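Local coordinates for scytovirin (Scytonema varium, PDB 2QSK), which is a cyanobacterial lectin with strong activity against T-tropic strains of HIV-1, inhibiting viral fusion and infection in vitro, at residues A[25-30]-A[41-46]; A[66-71]-A[78-83]. One frame throughout, in Å; residues are numbered along the deposited sequence.

Contact 1: residues A[25-30]-A[41-46]. With GOL (glycerol), chain E.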
loop_
_atom_site.group_PDB
_atom_site.type_symbol
_atom_site.label_atom_id
_atom_site.label_comp_id
_atom_site.label_asym_id
_atom_site.label_seq_id
_atom_site.Cartn_x
_atom_site.Cartn_y
_atom_site.Cartn_z
ATOM N N GLN A 25 6.710 8.243 -4.730
ATOM C CA GLN A 25 7.124 8.018 -3.344
ATOM C C GLN A 25 6.047 8.456 -2.349
ATOM O O GLN A 25 6.294 8.505 -1.139
ATOM C CB GLN A 25 8.433 8.766 -3.069
ATOM C CG GLN A 25 9.583 8.206 -3.882
ATOM C CD GLN A 25 10.757 9.133 -3.862
ATOM O OE1 GLN A 25 10.611 10.328 -4.117
ATOM N NE2 GLN A 25 11.928 8.607 -3.504
ATOM N N CYS A 26 4.847 8.760 -2.858
ATOM C CA CYS A 26 3.760 9.201 -2.003
ATOM C C CYS A 26 2.578 8.239 -2.152
ATOM O O CYS A 26 2.263 7.759 -3.246
ATOM C CB CYS A 26 3.362 10.641 -2.337
ATOM S SG CYS A 26 4.739 11.809 -2.148
ATOM N N ASP A 27 1.955 7.924 -1.027
ATOM C CA ASP A 27 0.874 6.930 -1.000
ATOM C C ASP A 27 -0.393 7.440 -1.682
ATOM O O ASP A 27 -0.775 8.611 -1.554
ATOM C CB ASP A 27 0.559 6.598 0.458
ATOM C CG ASP A 27 -0.321 5.367 0.636
ATOM O OD1 ASP A 27 -0.364 4.490 -0.251
ATOM O OD2 ASP A 27 -0.965 5.284 1.711
ATOM N N GLY A 28 -1.086 6.530 -2.360
ATOM C CA GLY A 28 -2.390 6.836 -2.912
ATOM C C GLY A 28 -2.332 8.021 -3.858
ATOM O O GLY A 28 -1.478 8.117 -4.722
ATOM N N ALA A 29 -3.279 8.944 -3.643
ATOM C CA ALA A 29 -3.413 10.161 -4.454
ATOM C C ALA A 29 -2.485 11.287 -3.998
ATOM O O ALA A 29 -2.583 12.400 -4.540
ATOM C CB ALA A 29 -4.877 10.632 -4.412
ATOM N N ARG A 30 -1.588 11.060 -3.032
ATOM C CA ARG A 30 -0.661 12.122 -2.603
ATOM C C ARG A 30 0.385 12.386 -3.677
ATOM O O ARG A 30 0.728 11.526 -4.479
ATOM C CB ARG A 30 -0.033 11.729 -1.260
ATOM C CG ARG A 30 -1.033 11.843 -0.136
ATOM C CD ARG A 30 -0.638 11.139 1.125
ATOM N NE ARG A 30 0.644 11.471 1.729
ATOM C CZ ARG A 30 0.839 12.401 2.661
ATOM N NH1 ARG A 30 1.970 12.372 3.337
ATOM N NH2 ARG A 30 -0.068 13.333 2.953
ATOM N N THR A 41 -4.310 13.833 0.351
ATOM C CA THR A 41 -4.982 12.726 1.024
ATOM C C THR A 41 -4.770 11.467 0.193
ATOM O O THR A 41 -5.055 11.440 -0.998
ATOM C CB THR A 41 -6.485 13.008 1.204
ATOM O OG1 THR A 41 -6.623 14.165 2.029
ATOM C CG2 THR A 41 -7.199 11.818 1.838
ATOM N N SER A 42 -4.273 10.408 0.809
ATOM C CA SER A 42 -3.999 9.191 0.053
ATOM C C SER A 42 -5.277 8.583 -0.525
ATOM O O SER A 42 -5.311 8.214 -1.706
ATOM C CB SER A 42 -3.290 8.168 0.927
ATOM O OG SER A 42 -4.041 7.882 2.082
ATOM N N ARG A 43 -6.297 8.465 0.316
ATOM C CA ARG A 43 -7.556 7.800 -0.051
ATOM C C ARG A 43 -8.529 8.046 1.087
ATOM O O ARG A 43 -8.120 8.336 2.204
ATOM C CB ARG A 43 -7.370 6.279 -0.268
ATOM C CG ARG A 43 -6.853 5.567 0.963
ATOM C CD ARG A 43 -6.489 4.115 0.675
ATOM N NE ARG A 43 -5.407 3.989 -0.289
ATOM C CZ ARG A 43 -4.116 4.176 -0.007
ATOM N NH1 ARG A 43 -3.716 4.449 1.236
ATOM N NH2 ARG A 43 -3.211 4.127 -0.984
ATOM N N LYS A 44 -9.817 7.864 0.795
ATOM C CA LYS A 44 -10.884 7.982 1.791
ATOM C C LYS A 44 -11.877 6.844 1.561
ATOM O O LYS A 44 -12.430 6.749 0.471
ATOM C CB LYS A 44 -11.617 9.326 1.655
ATOM C CG LYS A 44 -10.761 10.506 1.210
ATOM C CD LYS A 44 -11.563 11.806 1.168
ATOM C CE LYS A 44 -10.694 12.996 0.789
ATOM N NZ LYS A 44 -9.908 12.762 -0.458
ATOM N N PRO A 45 -12.078 5.956 2.563
ATOM C CA PRO A 45 -11.412 5.849 3.860
ATOM C C PRO A 45 -9.988 5.301 3.708
ATOM O O PRO A 45 -9.655 4.660 2.696
ATOM C CB PRO A 45 -12.283 4.849 4.617
ATOM C CG PRO A 45 -12.800 3.980 3.570
ATOM C CD PRO A 45 -13.069 4.879 2.398
ATOM N N ASP A 46 -9.165 5.571 4.716
ATOM C CA ASP A 46 -7.827 4.993 4.841
ATOM C C ASP A 46 -7.705 4.371 6.232
ATOM O O ASP A 46 -7.887 5.069 7.224
ATOM C CB ASP A 46 -6.762 6.073 4.681
ATOM C CG ASP A 46 -5.358 5.499 4.527
ATOM O OD1 ASP A 46 -5.193 4.486 3.819
ATOM O OD2 ASP A 46 -4.406 6.074 5.101
HETATM C C1 GOL E . -0.509 8.313 3.694
HETATM O O1 GOL E . -1.542 7.356 3.425
HETATM C C2 GOL E . 0.165 8.054 5.046
HETATM O O2 GOL E . 0.559 6.701 5.134
HETATM C C3 GOL E . 1.370 8.976 5.211
HETATM O O3 GOL E . 2.131 8.667 6.369
HETATM O O HOH W 1 -4.533 14.268 -2.695
#

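Contact 2: residues A[66-71]-A[78-83]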
loop_
_atom_site.group_PDB
_atom_site.type_symbol
_atom_site.label_atom_id
_atom_site.label_comp_id
_atom_site.label_asym_id
_atom_site.label_seq_id
_atom_site.Cartn_x
_atom_site.Cartn_y
_atom_site.Cartn_z
ATOM N N ASN A 66 4.030 -13.417 3.036
ATOM C CA ASN A 66 2.936 -13.865 2.169
ATOM C C ASN A 66 2.110 -15.014 2.763
ATOM O O ASN A 66 1.337 -15.641 2.039
ATOM C CB ASN A 66 3.458 -14.206 0.758
ATOM C CG ASN A 66 4.432 -13.173 0.237
ATOM O OD1 ASN A 66 5.642 -13.410 0.197
ATOM N ND2 ASN A 66 3.919 -11.991 -0.114
ATOM N N ARG A 67 2.229 -15.269 4.069
ATOM C CA ARG A 67 1.427 -16.269 4.762
ATOM C C ARG A 67 0.286 -15.596 5.490
ATOM O O ARG A 67 0.433 -14.477 5.991
ATOM C CB ARG A 67 2.264 -17.073 5.774
ATOM C CG ARG A 67 3.469 -17.774 5.190
ATOM C CD ARG A 67 3.149 -18.638 3.984
ATOM N NE ARG A 67 2.141 -19.657 4.237
ATOM C CZ ARG A 67 2.372 -20.904 4.641
ATOM N NH1 ARG A 67 3.598 -21.302 4.957
ATOM N NH2 ARG A 67 1.356 -21.738 4.800
ATOM N N CYS A 68 -0.836 -16.280 5.624
ATOM C CA CYS A 68 -2.028 -15.662 6.199
ATOM C C CYS A 68 -2.935 -16.694 6.853
ATOM O O CYS A 68 -2.961 -17.875 6.469
ATOM C CB CYS A 68 -2.830 -14.958 5.098
ATOM S SG CYS A 68 -3.260 -16.063 3.709
ATOM N N SER A 69 -3.695 -16.197 7.821
ATOM C CA SER A 69 -4.844 -16.910 8.342
ATOM C C SER A 69 -6.152 -16.179 8.027
ATOM O O SER A 69 -7.221 -16.760 8.223
ATOM C CB SER A 69 -4.700 -17.204 9.849
ATOM O OG SER A 69 -4.391 -16.033 10.582
ATOM N N ASN A 70 -6.089 -14.932 7.548
ATOM C CA ASN A 70 -7.288 -14.232 7.108
ATOM C C ASN A 70 -6.924 -13.281 5.984
ATOM O O ASN A 70 -5.765 -12.921 5.794
ATOM C CB ASN A 70 -7.964 -13.508 8.284
ATOM C CG ASN A 70 -7.138 -12.359 8.818
ATOM O OD1 ASN A 70 -6.984 -11.343 8.140
ATOM N ND2 ASN A 70 -6.604 -12.497 10.032
ATOM N N SER A 71 -7.934 -12.872 5.228
ATOM C CA SER A 71 -7.687 -12.090 4.028
ATOM C C SER A 71 -7.269 -10.634 4.308
ATOM O O SER A 71 -6.751 -9.962 3.410
ATOM C CB SER A 71 -8.893 -12.179 3.086
ATOM O OG SER A 71 -9.071 -13.525 2.625
ATOM N N ARG A 78 -6.242 -9.360 -2.746
ATOM C CA ARG A 78 -5.816 -10.744 -2.496
ATOM C C ARG A 78 -6.568 -11.329 -1.318
ATOM O O ARG A 78 -7.016 -10.630 -0.392
ATOM C CB ARG A 78 -4.295 -10.780 -2.290
ATOM C CG ARG A 78 -3.566 -10.553 -3.586
ATOM C CD ARG A 78 -2.112 -10.179 -3.450
ATOM N NE ARG A 78 -1.246 -11.067 -2.677
ATOM C CZ ARG A 78 -0.503 -12.045 -3.191
ATOM N NH1 ARG A 78 -0.700 -12.525 -4.407
ATOM N NH2 ARG A 78 0.441 -12.579 -2.441
ATOM N N THR A 79 -6.675 -12.651 -1.329
ATOM C CA THR A 79 -7.389 -13.373 -0.279
ATOM C C THR A 79 -6.531 -14.546 0.198
ATOM O O THR A 79 -5.513 -14.895 -0.394
ATOM C CB THR A 79 -8.755 -13.892 -0.765
ATOM O OG1 THR A 79 -8.510 -14.810 -1.833
ATOM C CG2 THR A 79 -9.645 -12.769 -1.245
ATOM N N CYS A 80 -6.956 -15.145 1.298
ATOM C CA CYS A 80 -6.171 -16.208 1.913
ATOM C C CYS A 80 -6.599 -17.574 1.376
ATOM O O CYS A 80 -7.750 -17.973 1.468
ATOM C CB CYS A 80 -6.272 -16.113 3.431
ATOM S SG CYS A 80 -4.999 -17.013 4.301
ATOM N N SER A 81 -5.641 -18.297 0.778
ATOM C CA SER A 81 -5.883 -19.637 0.263
ATOM C C SER A 81 -6.134 -20.627 1.398
ATOM O O SER A 81 -5.758 -20.389 2.551
ATOM C CB SER A 81 -4.676 -20.126 -0.547
ATOM O OG SER A 81 -3.630 -20.519 0.328
ATOM N N SER A 82 -6.698 -21.779 1.043
ATOM C CA SER A 82 -6.883 -22.873 1.985
ATOM C C SER A 82 -5.556 -23.296 2.646
ATOM O O SER A 82 -5.537 -23.739 3.804
ATOM C CB SER A 82 -7.585 -24.063 1.293
ATOM O OG SER A 82 -6.851 -24.538 0.162
ATOM N N SER A 83 -4.461 -23.158 1.902
ATOM C CA SER A 83 -3.138 -23.520 2.384
ATOM C C SER A 83 -2.428 -22.390 3.139
ATOM O O SER A 83 -1.268 -22.560 3.554
ATOM C CB SER A 83 -2.271 -23.971 1.217
ATOM O OG SER A 83 -2.230 -22.976 0.218
#

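Contact 1: residues A[25-30]-A[41-46]
Asp27 and Arg43 meet in an end-on, two-nitrogen salt bridge that ties a type II' beta turn, Asp27 to Arg30, to the loop following strand 38-39. From Arg43 CB, CG stands between the backbone N and the carbonyl carbon (chi1 60°), and a bend at chi3 then swings the guanidinium back toward Asp27. NE turns to the carbonyl of Pro4, while NH2 reaches Asp27 OD1 at 3.0 Å along an almost straight N-H...O line of 176°. NH2 also lies 3.4 Å from Gly28 CA. NH1 does double duty, meeting Asp27 OD2 at 2.9 Å and Asp46 OD1 at 3.0 Å. All three oxygens lie close to the guanidinium plane, yet each is approached from above its own carboxylate plane. Arginine suits this place because one flat cation can serve two acids and a carbonyl; Asp27 OD1 also accepts from Trp8 N. The two carboxylates lie near each other, and NH1 between them probably offsets their repulsion.

Gly28 takes the positive-phi corner of the turn (phi 57°), its CA 3.4 Å from Ser42 O in a CA-H...O contact. That same oxygen takes the Ala29 N-H on a lone pair, 2.9 Å from N to O. A glycerol, probably from the crystallisation liquor, joins the segments: its O1 accepts from Ser42 OG and donates to Asp27 OD2, 2.8 Å away.

Contact 2: residues A[66-71]-A[78-83]
Segment 66-71 arches over strand 79-80 and the turn after it, and the two backbones come nearest at Ser71 and Thr79, whose CA atoms are 4.5 Å apart. Ser71 OG lies beside its own backbone N (chi1 -64°), which brings it to the strand, where it accepts the N-H of Cys80 in a moderately bent bond, 3.0 Å from N to OG. A short hydroxyl suits the spot, since it can take a strand amide while lying against the backbone: OG is also 3.4 Å from both Thr79 CA and Thr79 CB.

Strand 79-80 pairs antiparallel with 86-87 in a two-stranded hairpin, and the Cys68-Cys80 disulfide ties the preceding loop, 66-71, to its first strand. SG to SG is 2.1 Å; both cysteines are modelled in two conformers, and the S-S torsion of 101° belongs to the one described. Both CB atoms point toward the opposite segment. Cys68 also touches Cys86 and Cys74, the other disulfide of this half. Cystines probably do much of the work of a hydrophobic core here, as in other small disulfide-rich proteins.

Arg78 sends its guanidinium to Glu58 and the carbonyl of Gly88, and Glu58 also holds Asn66 ND2. At the far end Arg67, bent at chi2 and chi3, lies in cation-pi contact with Phe85 and gives NE to the Gly84 carbonyl. Its NH2 adds a weak bond to Ser83 O at 3.0 Å, the oxygen lying near the guanidinium plane but the N-H...O angle only 128°.

Overall arrangement
The contacts follow one another along the chain: contact 1 closes before contact 2 opens. Their centres are 25 Å apart, on opposite sides of the chain's centre, and even their nearest atoms stay about 14 Å from each other. Each is associated with its own two-stranded antiparallel sheet: 25-30 and 41-46 flank the hairpin of strands 31-32 and 38-39, whereas 66-71 lies in the loop before strand 79-80, which 78-83 carries and which pairs with 86-87. Contact 1 is partly buried, contact 2 lies at the surface. The two contacts thus hold loops to separate hairpins in two halves of closely repeated sequence with matching disulfides, which Cys7-Cys55 joins covalently.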